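Local coordinates for CheC-like superfamily protein (Shewanella oneidensis, PDB 3H2D) that probably removes the phosphoryl group from phosphorylated CheY in chemotaxis signalling, at residues G100-L105 with E111-T116; I70-N73 with E77-G80; G45-V50 with G56-T61; I93-T98 with A115-V120. One frame throughout, in Å; residues are numbered along the deposited sequence. Where two conformers were deposited one is given.

Contact 1. Residues G100-L105 with E111-T116; sequences GAKNLL and EFEMAT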
loop_
_atom_site.group_PDB
_atom_site.type_symbol
_atom_site.label_atom_id
_atom_site.label_comp_id
_atom_site.label_asym_id
_atom_site.label_seq_id
_atom_site.Cartn_x
_atom_site.Cartn_y
_atom_site.Cartn_z
ATOM N N GLY B 100 13.320 11.055 4.988
ATOM C CA GLY B 100 13.529 12.276 5.733
ATOM C C GLY B 100 12.851 12.234 7.086
ATOM O O GLY B 100 13.409 12.704 8.088
ATOM N N ALA B 101 11.668 11.631 7.128
ATOM C CA ALA B 101 10.947 11.448 8.397
ATOM C C ALA B 101 11.710 10.508 9.327
ATOM O O ALA B 101 11.817 10.737 10.555
ATOM C CB ALA B 101 9.557 10.908 8.132
ATOM N N LYS B 102 12.222 9.414 8.756
ATOM C CA LYS B 102 13.073 8.488 9.532
ATOM C C LYS B 102 14.247 9.229 10.165
ATOM O O LYS B 102 14.536 9.039 11.346
ATOM C CB LYS B 102 13.556 7.368 8.594
ATOM C CG LYS B 102 14.505 6.403 9.254
ATOM C CD LYS B 102 14.913 5.314 8.273
ATOM C CE LYS B 102 16.103 4.498 8.731
ATOM N NZ LYS B 102 16.131 4.104 10.140
ATOM N N ASN B 103 14.933 10.069 9.384
ATOM C CA ASN B 103 16.029 10.858 9.903
ATOM C C ASN B 103 15.613 11.800 11.049
ATOM O O ASN B 103 16.235 11.808 12.097
ATOM C CB ASN B 103 16.664 11.694 8.800
ATOM C CG ASN B 103 17.908 12.400 9.268
ATOM O OD1 ASN B 103 18.795 11.805 9.890
ATOM N ND2 ASN B 103 17.981 13.661 8.981
ATOM N N LEU B 104 14.600 12.613 10.783
ATOM C CA LEU B 104 14.082 13.551 11.780
ATOM C C LEU B 104 13.579 12.866 13.080
ATOM O O LEU B 104 13.916 13.296 14.178
ATOM C CB LEU B 104 12.954 14.372 11.131
ATOM C CG LEU B 104 13.396 15.363 10.046
ATOM C CD1 LEU B 104 12.156 15.962 9.326
ATOM C CD2 LEU B 104 14.330 16.445 10.624
ATOM N N LEU B 105 12.754 11.824 12.937
ATOM C CA LEU B 105 12.305 10.991 14.067
ATOM C C LEU B 105 13.429 10.245 14.810
ATOM O O LEU B 105 13.435 10.163 16.037
ATOM C CB LEU B 105 11.188 10.011 13.591
ATOM C CG LEU B 105 9.845 10.703 13.350
ATOM C CD1 LEU B 105 8.936 9.822 12.463
ATOM C CD2 LEU B 105 9.161 11.121 14.688
ATOM N N GLU B 111 12.853 5.175 16.513
ATOM C CA GLU B 111 13.487 4.354 15.483
ATOM C C GLU B 111 12.499 3.501 14.667
ATOM O O GLU B 111 11.667 2.764 15.212
ATOM C CB GLU B 111 14.497 3.437 16.113
ATOM C CG GLU B 111 15.663 4.205 16.768
ATOM N N PHE B 112 12.661 3.562 13.357
ATOM C CA PHE B 112 11.968 2.622 12.456
ATOM C C PHE B 112 12.770 2.465 11.194
ATOM O O PHE B 112 13.643 3.302 10.861
ATOM C CB PHE B 112 10.523 3.044 12.120
ATOM C CG PHE B 112 10.417 4.252 11.258
ATOM C CD1 PHE B 112 10.414 4.162 9.878
ATOM C CD2 PHE B 112 10.271 5.500 11.845
ATOM C CE1 PHE B 112 10.308 5.324 9.082
ATOM C CE2 PHE B 112 10.168 6.625 11.093
ATOM C CZ PHE B 112 10.172 6.566 9.717
ATOM N N GLU B 113 12.473 1.357 10.502
ATOM C CA GLU B 113 13.004 1.044 9.181
ATOM C C GLU B 113 11.794 1.027 8.238
ATOM O O GLU B 113 10.708 0.566 8.605
ATOM C CB GLU B 113 13.650 -0.343 9.165
ATOM C CG GLU B 113 14.894 -0.533 10.001
ATOM C CD GLU B 113 15.958 0.474 9.663
ATOM O OE1 GLU B 113 16.061 0.849 8.475
ATOM O OE2 GLU B 113 16.688 0.899 10.597
HETATM N N MSE B 114 11.986 1.560 7.042
HETATM C CA MSE B 114 10.978 1.514 5.987
HETATM C C MSE B 114 11.089 0.226 5.180
HETATM O O MSE B 114 12.172 -0.342 5.028
HETATM C CB MSE B 114 11.123 2.708 5.044
HETATM C CG MSE B 114 12.272 2.682 4.071
HETATM SE SE MSE B 114 12.279 4.407 3.064
HETATM C CE MSE B 114 12.988 5.355 4.516
ATOM N N ALA B 115 9.950 -0.197 4.639
ATOM C CA ALA B 115 9.895 -1.290 3.696
ATOM C C ALA B 115 10.090 -0.607 2.340
ATOM O O ALA B 115 10.892 0.312 2.239
ATOM C CB ALA B 115 8.555 -2.012 3.805
ATOM N N THR B 116 9.395 -1.056 1.300
ATOM C CA THR B 116 9.600 -0.551 -0.031
ATOM C C THR B 116 8.266 0.011 -0.601
ATOM O O THR B 116 7.203 -0.458 -0.257
ATOM C CB THR B 116 10.156 -1.616 -0.939
ATOM O OG1 THR B 116 9.280 -2.742 -0.933
ATOM C CG2 THR B 116 11.545 -2.043 -0.505
HETATM O O HOH W 1 13.724 6.781 12.761
#

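Contact 2. Residues I70-N73 with E77-G80; sequences IMQN and ENPG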
loop_
_atom_site.group_PDB
_atom_site.type_symbol
_atom_site.label_atom_id
_atom_site.label_comp_id
_atom_site.label_asym_id
_atom_site.label_seq_id
_atom_site.Cartn_x
_atom_site.Cartn_y
_atom_site.Cartn_z
ATOM N N ILE B 70 3.946 18.177 -10.746
ATOM C CA ILE B 70 5.121 17.809 -9.965
ATOM C C ILE B 70 6.155 17.139 -10.899
ATOM O O ILE B 70 7.356 17.502 -10.887
ATOM C CB ILE B 70 4.736 16.879 -8.739
ATOM C CG1 ILE B 70 3.937 17.657 -7.689
ATOM C CG2 ILE B 70 5.971 16.207 -8.077
ATOM C CD1 ILE B 70 3.359 16.754 -6.617
HETATM N N MSE B 71 5.708 16.185 -11.727
HETATM C CA MSE B 71 6.616 15.571 -12.678
HETATM C C MSE B 71 7.171 16.559 -13.684
HETATM O O MSE B 71 8.352 16.470 -14.003
HETATM C CB MSE B 71 6.007 14.421 -13.451
HETATM C CG MSE B 71 7.174 13.552 -14.098
HETATM SE SE MSE B 71 6.346 12.078 -14.820
HETATM C CE MSE B 71 7.577 11.557 -16.226
ATOM N N GLN B 72 6.347 17.471 -14.199
ATOM C CA GLN B 72 6.847 18.493 -15.101
ATOM C C GLN B 72 8.005 19.263 -14.430
ATOM O O GLN B 72 9.022 19.505 -15.056
ATOM C CB GLN B 72 5.760 19.476 -15.511
ATOM C CG GLN B 72 6.247 20.577 -16.492
ATOM C CD GLN B 72 6.668 20.004 -17.847
ATOM O OE1 GLN B 72 5.999 19.120 -18.401
ATOM N NE2 GLN B 72 7.802 20.451 -18.346
ATOM N N ASN B 73 7.783 19.699 -13.188
ATOM C CA ASN B 73 8.725 20.580 -12.518
ATOM C C ASN B 73 10.013 19.862 -12.099
ATOM O O ASN B 73 11.101 20.425 -12.167
ATOM C CB ASN B 73 8.078 21.180 -11.280
ATOM C CG ASN B 73 7.018 22.207 -11.609
ATOM O OD1 ASN B 73 6.677 22.442 -12.772
ATOM N ND2 ASN B 73 6.483 22.815 -10.577
ATOM N N GLU B 77 9.222 16.915 -17.896
ATOM C CA GLU B 77 8.262 16.346 -18.819
ATOM C C GLU B 77 7.099 15.768 -18.096
ATOM O O GLU B 77 7.088 15.693 -16.883
ATOM C CB GLU B 77 8.908 15.282 -19.656
ATOM C CG GLU B 77 9.767 14.296 -18.900
ATOM C CD GLU B 77 10.551 13.487 -19.900
ATOM O OE1 GLU B 77 9.911 13.045 -20.864
ATOM O OE2 GLU B 77 11.771 13.315 -19.758
ATOM N N ASN B 78 6.074 15.431 -18.840
ATOM C CA ASN B 78 5.068 14.547 -18.266
ATOM C C ASN B 78 4.221 14.003 -19.380
ATOM O O ASN B 78 3.919 14.684 -20.362
ATOM C CB ASN B 78 4.177 15.229 -17.213
ATOM C CG ASN B 78 3.121 16.091 -17.868
ATOM O OD1 ASN B 78 1.968 15.655 -18.119
ATOM N ND2 ASN B 78 3.542 17.272 -18.260
ATOM N N PRO B 79 3.780 12.781 -19.194
ATOM C CA PRO B 79 3.129 12.104 -20.286
ATOM C C PRO B 79 1.630 12.385 -20.415
ATOM O O PRO B 79 0.972 11.766 -21.258
ATOM C CB PRO B 79 3.386 10.647 -19.957
ATOM C CG PRO B 79 3.519 10.593 -18.491
ATOM C CD PRO B 79 3.826 11.967 -17.978
ATOM N N GLY B 80 1.080 13.284 -19.601
ATOM C CA GLY B 80 -0.347 13.636 -19.727
ATOM C C GLY B 80 -1.301 12.571 -19.203
ATOM O O GLY B 80 -2.519 12.693 -19.361
#

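Contact 3. Residues G45-V50 with G56-T61; sequences GLIGMV and GSLSIT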
loop_
_atom_site.group_PDB
_atom_site.type_symbol
_atom_site.label_atom_id
_atom_site.label_comp_id
_atom_site.label_asym_id
_atom_site.label_seq_id
_atom_site.Cartn_x
_atom_site.Cartn_y
_atom_site.Cartn_z
ATOM N N GLY B 45 1.423 6.796 -3.205
ATOM C CA GLY B 45 2.591 6.043 -2.741
ATOM C C GLY B 45 2.322 5.549 -1.314
ATOM O O GLY B 45 1.959 6.336 -0.451
ATOM N N LEU B 46 2.486 4.241 -1.100
ATOM C CA LEU B 46 2.230 3.565 0.163
ATOM C C LEU B 46 3.491 2.821 0.617
ATOM O O LEU B 46 4.189 2.221 -0.205
ATOM C CB LEU B 46 1.105 2.541 0.025
ATOM C CG LEU B 46 -0.338 3.050 0.016
ATOM C CD1 LEU B 46 -0.570 3.912 -1.172
ATOM C CD2 LEU B 46 -1.285 1.808 0.005
ATOM N N ILE B 47 3.772 2.848 1.915
ATOM C CA ILE B 47 4.939 2.185 2.464
ATOM C C ILE B 47 4.708 1.818 3.909
ATOM O O ILE B 47 4.086 2.555 4.670
ATOM C CB ILE B 47 6.216 3.068 2.301
ATOM C CG1 ILE B 47 7.519 2.262 2.481
ATOM C CG2 ILE B 47 6.135 4.395 3.171
ATOM C CD1 ILE B 47 8.740 2.919 1.828
ATOM N N GLY B 48 5.223 0.664 4.281
ATOM C CA GLY B 48 5.215 0.227 5.682
ATOM C C GLY B 48 6.473 0.626 6.413
ATOM O O GLY B 48 7.532 0.833 5.798
HETATM N N MSE B 49 6.348 0.700 7.747
HETATM C CA MSE B 49 7.439 1.033 8.657
HETATM C C MSE B 49 7.432 0.078 9.829
HETATM O O MSE B 49 6.378 -0.265 10.328
HETATM C CB MSE B 49 7.280 2.444 9.181
HETATM C CG MSE B 49 7.475 3.491 8.102
HETATM SE SE MSE B 49 6.893 5.256 8.697
HETATM C CE MSE B 49 4.953 4.956 8.588
ATOM N N VAL B 50 8.614 -0.376 10.224
ATOM C CA VAL B 50 8.731 -1.312 11.327
ATOM C C VAL B 50 9.880 -0.846 12.209
ATOM O O VAL B 50 10.994 -0.595 11.717
ATOM C CB VAL B 50 8.973 -2.745 10.842
ATOM C CG1 VAL B 50 9.153 -3.674 11.976
ATOM C CG2 VAL B 50 7.790 -3.252 9.986
ATOM N N GLY B 56 3.799 0.616 11.491
ATOM C CA GLY B 56 2.787 1.448 10.908
ATOM C C GLY B 56 2.882 1.600 9.438
ATOM O O GLY B 56 3.591 0.860 8.770
ATOM N N SER B 57 2.180 2.621 8.967
ATOM C CA SER B 57 1.931 2.791 7.549
ATOM C C SER B 57 1.865 4.262 7.202
ATOM O O SER B 57 1.419 5.074 8.008
ATOM C CB SER B 57 0.585 2.110 7.180
ATOM O OG SER B 57 -0.483 2.503 8.077
ATOM N N LEU B 58 2.347 4.589 6.000
ATOM C CA LEU B 58 2.265 5.918 5.399
ATOM C C LEU B 58 1.682 5.813 3.993
ATOM O O LEU B 58 2.044 4.920 3.249
ATOM C CB LEU B 58 3.661 6.500 5.264
ATOM C CG LEU B 58 3.852 7.747 4.404
ATOM C CD1 LEU B 58 3.114 8.939 5.040
ATOM C CD2 LEU B 58 5.333 8.025 4.268
ATOM N N SER B 59 0.757 6.714 3.670
ATOM C CA SER B 59 0.248 6.903 2.292
ATOM C C SER B 59 0.345 8.376 1.903
ATOM O O SER B 59 0.078 9.260 2.707
ATOM C CB SER B 59 -1.184 6.376 2.077
ATOM O OG SER B 59 -2.138 7.044 2.867
ATOM N N ILE B 60 0.757 8.620 0.663
ATOM C CA ILE B 60 0.793 9.958 0.094
ATOM C C ILE B 60 -0.037 9.864 -1.188
ATOM O O ILE B 60 0.336 9.181 -2.103
ATOM C CB ILE B 60 2.224 10.406 -0.260
ATOM C CG1 ILE B 60 3.184 10.250 0.922
ATOM C CG2 ILE B 60 2.279 11.860 -0.749
ATOM C CD1 ILE B 60 4.692 10.393 0.464
ATOM N N THR B 61 -1.109 10.627 -1.253
ATOM C CA THR B 61 -2.089 10.514 -2.329
ATOM C C THR B 61 -2.145 11.826 -3.081
ATOM O O THR B 61 -2.118 12.869 -2.430
ATOM C CB THR B 61 -3.462 10.169 -1.723
ATOM O OG1 THR B 61 -3.377 8.877 -1.071
ATOM C CG2 THR B 61 -4.590 10.150 -2.805
#

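Contact 4. Residues I93-T98 with A115-V120; sequences ITNMVT and ATPMVV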
loop_
_atom_site.group_PDB
_atom_site.type_symbol
_atom_site.label_atom_id
_atom_site.label_comp_id
_atom_site.label_asym_id
_atom_site.label_seq_id
_atom_site.Cartn_x
_atom_site.Cartn_y
_atom_site.Cartn_z
ATOM N N ILE B 93 9.428 9.779 -4.579
ATOM C CA ILE B 93 8.932 10.774 -3.621
ATOM C C ILE B 93 8.595 10.101 -2.308
ATOM O O ILE B 93 8.941 10.604 -1.212
ATOM C CB ILE B 93 7.673 11.552 -4.162
ATOM C CG1 ILE B 93 8.092 12.427 -5.349
ATOM C CG2 ILE B 93 7.021 12.374 -3.050
ATOM C CD1 ILE B 93 6.918 13.100 -6.052
ATOM N N THR B 94 7.926 8.947 -2.387
ATOM C CA THR B 94 7.573 8.205 -1.173
ATOM C C THR B 94 8.816 7.826 -0.347
ATOM O O THR B 94 8.833 7.978 0.915
ATOM C CB THR B 94 6.764 6.938 -1.520
ATOM O OG1 THR B 94 5.582 7.319 -2.212
ATOM C CG2 THR B 94 6.371 6.181 -0.275
ATOM N N ASN B 95 9.848 7.329 -1.037
ATOM C CA ASN B 95 11.084 6.983 -0.348
ATOM C C ASN B 95 11.732 8.209 0.305
ATOM O O ASN B 95 12.248 8.108 1.424
ATOM C CB ASN B 95 12.115 6.381 -1.293
ATOM C CG ASN B 95 12.002 4.911 -1.433
ATOM O OD1 ASN B 95 11.580 4.204 -0.513
ATOM N ND2 ASN B 95 12.407 4.410 -2.640
HETATM N N MSE B 96 11.727 9.359 -0.377
HETATM C CA MSE B 96 12.364 10.551 0.201
HETATM C C MSE B 96 11.575 11.154 1.366
HETATM O O MSE B 96 12.181 11.624 2.319
HETATM C CB MSE B 96 12.626 11.631 -0.873
HETATM C CG MSE B 96 13.563 11.181 -1.916
HETATM SE SE MSE B 96 13.956 12.711 -3.106
HETATM C CE MSE B 96 12.372 12.632 -4.175
ATOM N N VAL B 97 10.238 11.144 1.294
ATOM C CA VAL B 97 9.395 11.602 2.409
ATOM C C VAL B 97 9.617 10.737 3.671
ATOM O O VAL B 97 9.843 11.237 4.796
ATOM C CB VAL B 97 7.905 11.625 1.991
ATOM C CG1 VAL B 97 6.960 11.890 3.225
ATOM C CG2 VAL B 97 7.724 12.684 0.898
ATOM N N THR B 98 9.571 9.425 3.458
ATOM C CA THR B 98 9.707 8.443 4.536
ATOM C C THR B 98 11.100 8.449 5.079
ATOM O O THR B 98 11.296 8.394 6.288
ATOM C CB THR B 98 9.391 7.035 4.030
ATOM O OG1 THR B 98 8.142 7.082 3.331
ATOM C CG2 THR B 98 9.254 6.013 5.243
ATOM N N ALA B 115 9.950 -0.197 4.639
ATOM C CA ALA B 115 9.895 -1.290 3.696
ATOM C C ALA B 115 10.090 -0.607 2.340
ATOM O O ALA B 115 10.892 0.312 2.239
ATOM C CB ALA B 115 8.555 -2.012 3.805
ATOM N N THR B 116 9.395 -1.056 1.300
ATOM C CA THR B 116 9.600 -0.551 -0.031
ATOM C C THR B 116 8.266 0.011 -0.601
ATOM O O THR B 116 7.203 -0.458 -0.257
ATOM C CB THR B 116 10.156 -1.616 -0.939
ATOM O OG1 THR B 116 9.280 -2.742 -0.933
ATOM C CG2 THR B 116 11.545 -2.043 -0.505
ATOM N N PRO B 117 8.348 1.012 -1.495
ATOM C CA PRO B 117 7.121 1.654 -1.906
ATOM C C PRO B 117 6.245 0.787 -2.800
ATOM O O PRO B 117 6.734 -0.015 -3.566
ATOM C CB PRO B 117 7.595 2.844 -2.740
ATOM C CG PRO B 117 8.991 3.060 -2.342
ATOM C CD PRO B 117 9.512 1.672 -2.111
HETATM N N MSE B 118 4.943 0.911 -2.607
HETATM C CA MSE B 118 3.983 0.405 -3.565
HETATM C C MSE B 118 3.197 1.598 -4.005
HETATM O O MSE B 118 2.844 2.451 -3.192
HETATM C CB MSE B 118 3.051 -0.611 -2.939
HETATM C CG MSE B 118 3.675 -1.957 -2.784
HETATM SE SE MSE B 118 2.579 -3.045 -1.633
HETATM C CE MSE B 118 3.178 -2.393 0.095
ATOM N N VAL B 119 2.973 1.675 -5.309
ATOM C CA VAL B 119 2.225 2.776 -5.903
ATOM C C VAL B 119 0.919 2.291 -6.528
ATOM O O VAL B 119 0.913 1.380 -7.355
ATOM C CB VAL B 119 3.079 3.553 -6.961
ATOM C CG1 VAL B 119 2.326 4.781 -7.510
ATOM C CG2 VAL B 119 4.415 3.943 -6.287
ATOM N N VAL B 120 -0.165 2.942 -6.112
ATOM C CA VAL B 120 -1.505 2.660 -6.539
ATOM C C VAL B 120 -1.844 3.648 -7.630
ATOM O O VAL B 120 -1.584 4.837 -7.480
ATOM C CB VAL B 120 -2.474 2.884 -5.380
ATOM C CG1 VAL B 120 -3.940 2.685 -5.844
ATOM C CG2 VAL B 120 -2.075 1.981 -4.160
HETATM O O HOH W 2 12.361 1.713 0.411
#

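Contact 1. Residues G100-L105 with E111-T116
Lys102 sends its CG directly away from its own backbone N (chi1 176°), runs extended to CE and turns only at the last bond, which brings NZ to the Phe112 carbonyl. Phe112 holds CG between its backbone N and carbonyl carbon (chi1 69°), and from there its ring reaches the helix. Lys102 NZ gives Phe112 O a 2.7 Å hydrogen bond, tilted modestly from the carbonyl plane. The same NZ forms a salt bridge with Glu113 OE2 at 3.3 Å, meeting that oxygen from above the carboxylate plane. The lysine chain covers one face of the Phe112 ring, with CG toward the rim. Leu105 comes in at the ring edge, its CD1 3.7 Å from Phe112 CE2. A water donates to Lys102 O and takes a weak bond from Phe112 N. With an alanine at Lys102, Phe112 O and the Glu113 carboxylate would probably lose their shared ammonium partner. Phe112 also packs on Met49 of strand 43-51, and Leu105 on Phe10 of helix 8-21. Glu113 is backbone hydrogen-bonded to Val50. The contact ties the late part of helix 84-107 to the start of strand 113-122.

Contact 2. Residues I70-N73 with E77-G80
Asn78 ND2 donates to Gln72 OE1 at 3.1 Å, the one hydrogen bond between residues 70-73 and 77-80. The bond is moderately bent, with an N-H...O angle of 145°. The donor lies in the plane of the Gln72 carbonyl, and the acceptor lies almost in the amide plane of Asn78. Even so, the two amide planes stand nearly at right angles, 89° apart. Gln72 reaches this position through a bend at chi2 (65°), which folds its amide back over the Glu77 backbone. The other end of the Asn78 amide is also held. Its OD1 accepts from Gly80 N at 2.9 Å, which makes an Asx turn. Asn78 thus uses one amide end to grip the helix and the other to shape its own loop.

The backbone at Glu77 runs close beside the helix. Gln72 CA makes a CA-H...O contact of 3.3 Å with Glu77 O. Met71 CG lies 3.5 Å from the same oxygen. Met71 is a selenomethionine; beyond CG its chain is extended and crosses the proline ring at about a right angle, with Met71 SE 4.0 Å from Pro79 CD.

Met71 is buried and Glu77 exposed, in what is otherwise a surface contact. Met71 continues inward onto Glu85, Val86 and Leu89 of helix 84-107. Asn78 and Pro79 rest on Leu68. The loop after helix 64-75 thereby doubles back along that helix before the chain enters helix 84-107.

Contact 3. Residues G45-V50 with G56-T61
Gly45 and Ile60, Ile47 and Leu58, and Met49 and Gly56 form three hydrogen-bonded antiparallel pairs. Each pair is closed by two backbone bonds. Gly45 N to Ile60 O and Ile60 N to Gly45 O are both 2.8 Å. In the Ile47-Leu58 pair each donor N lies nearly along the C=O axis of its partner. At Gly56 O the donor, Met49 N, stands above the carbonyl plane instead.

Weaker CA-H...O contacts fill the intervals. Ser59 CA approaches Gly45 O at 3.3 Å, and Leu46 CA approaches Leu58 O at 3.4 Å.

Apolar contacts lie on the face that carries Ile47, Met49, Leu58 and Ile60. Ile47 CG2 touches Leu58 CB at 3.9 Å. Met49, a selenomethionine, bends at chi3 (-75°), and its CE folds across the neighbouring strand to 3.5 Å from Ser57 C. Helices 8-21 and 84-107 cover this face.

The other face carries Leu46, Ser57 and Ser59. Leu46 CG packs on Ser59 CB at 4.0 Å, and the two serine hydroxyls are the polar groups. Ser57 OG and Ser59 OG are bonded to His129 ND1 and NE2, so both ring nitrogens are engaged. Leu46 and Ser59 also pack on Met118 of the second subunit.

This is a beta hairpin, strands 43-51 and 54-62, within the six-stranded antiparallel sheet of a CheX-like alpha/beta fold, with helices over one face.

Contact 4. Residues I93-T98 with A115-V120
Ala115 is linked to Asn95 by one water, where the long helix 84-107 lies against the outermost strand, within this chain, of the sheet of the CheX-like alpha/beta fold. The water donates to Ala115 O at 2.7 Å and to Asn95 OD1 at 2.8 Å. Asn95 matches the asparagine of the Glu-x-x-Asn signature of CheC and CheX phosphatases, which is consistent with a place in the phosphatase site, as in relatives. Thr116 turns from the helix and packs on Gly56 of the second subunit.

Pro117 carries the direct contact. Its ring meets the Asn95 side chain at about a right angle. The closest approach is Pro117 CG to Asn95 OD1, 3.4 Å, with the amide carbon and nitrogen a little further off. One residue earlier on the helix, Thr94 CG2 lies 4.3 Å from Pro117 CB. An alanine at Asn95 would probably leave the water without its helix-side acceptor and open a gap beside the proline ring.

From Met118 to Val120 the chain is strand. These residues pair antiparallel with a strand of the second subunit, which carries the sheet across the interface.

Thr94 OG1 is hydrogen-bonded to Val90 O, one turn back in the helix. Thr94 O is gripped twice, by Thr98 OG1 at 2.7 Å and by Thr98 N at 3.0 Å, from opposite faces of its carbonyl plane.

Contacts 3 and 4 are buried, contact 1 is partly buried and contact 2 lies at the surface. Contacts 1 and 4 both join helix 84-107 to strand 113-122 and share Ala115 and Thr116. Contact 1 does so with a charged lysine, contact 4 with a proline and a bridging water. Contact 3 lies in the same sheet, its strand 43-51 backbone-paired with 113-122. Its regular ladder contrasts with the single side-chain hydrogen bond across contact 2; the centres of contacts 2 and 3 are about 23 Å apart. Contact 2 nevertheless reaches contact 4, where Ile70 packs on Ile93. Contacts 1, 3 and 4 all touch the second subunit.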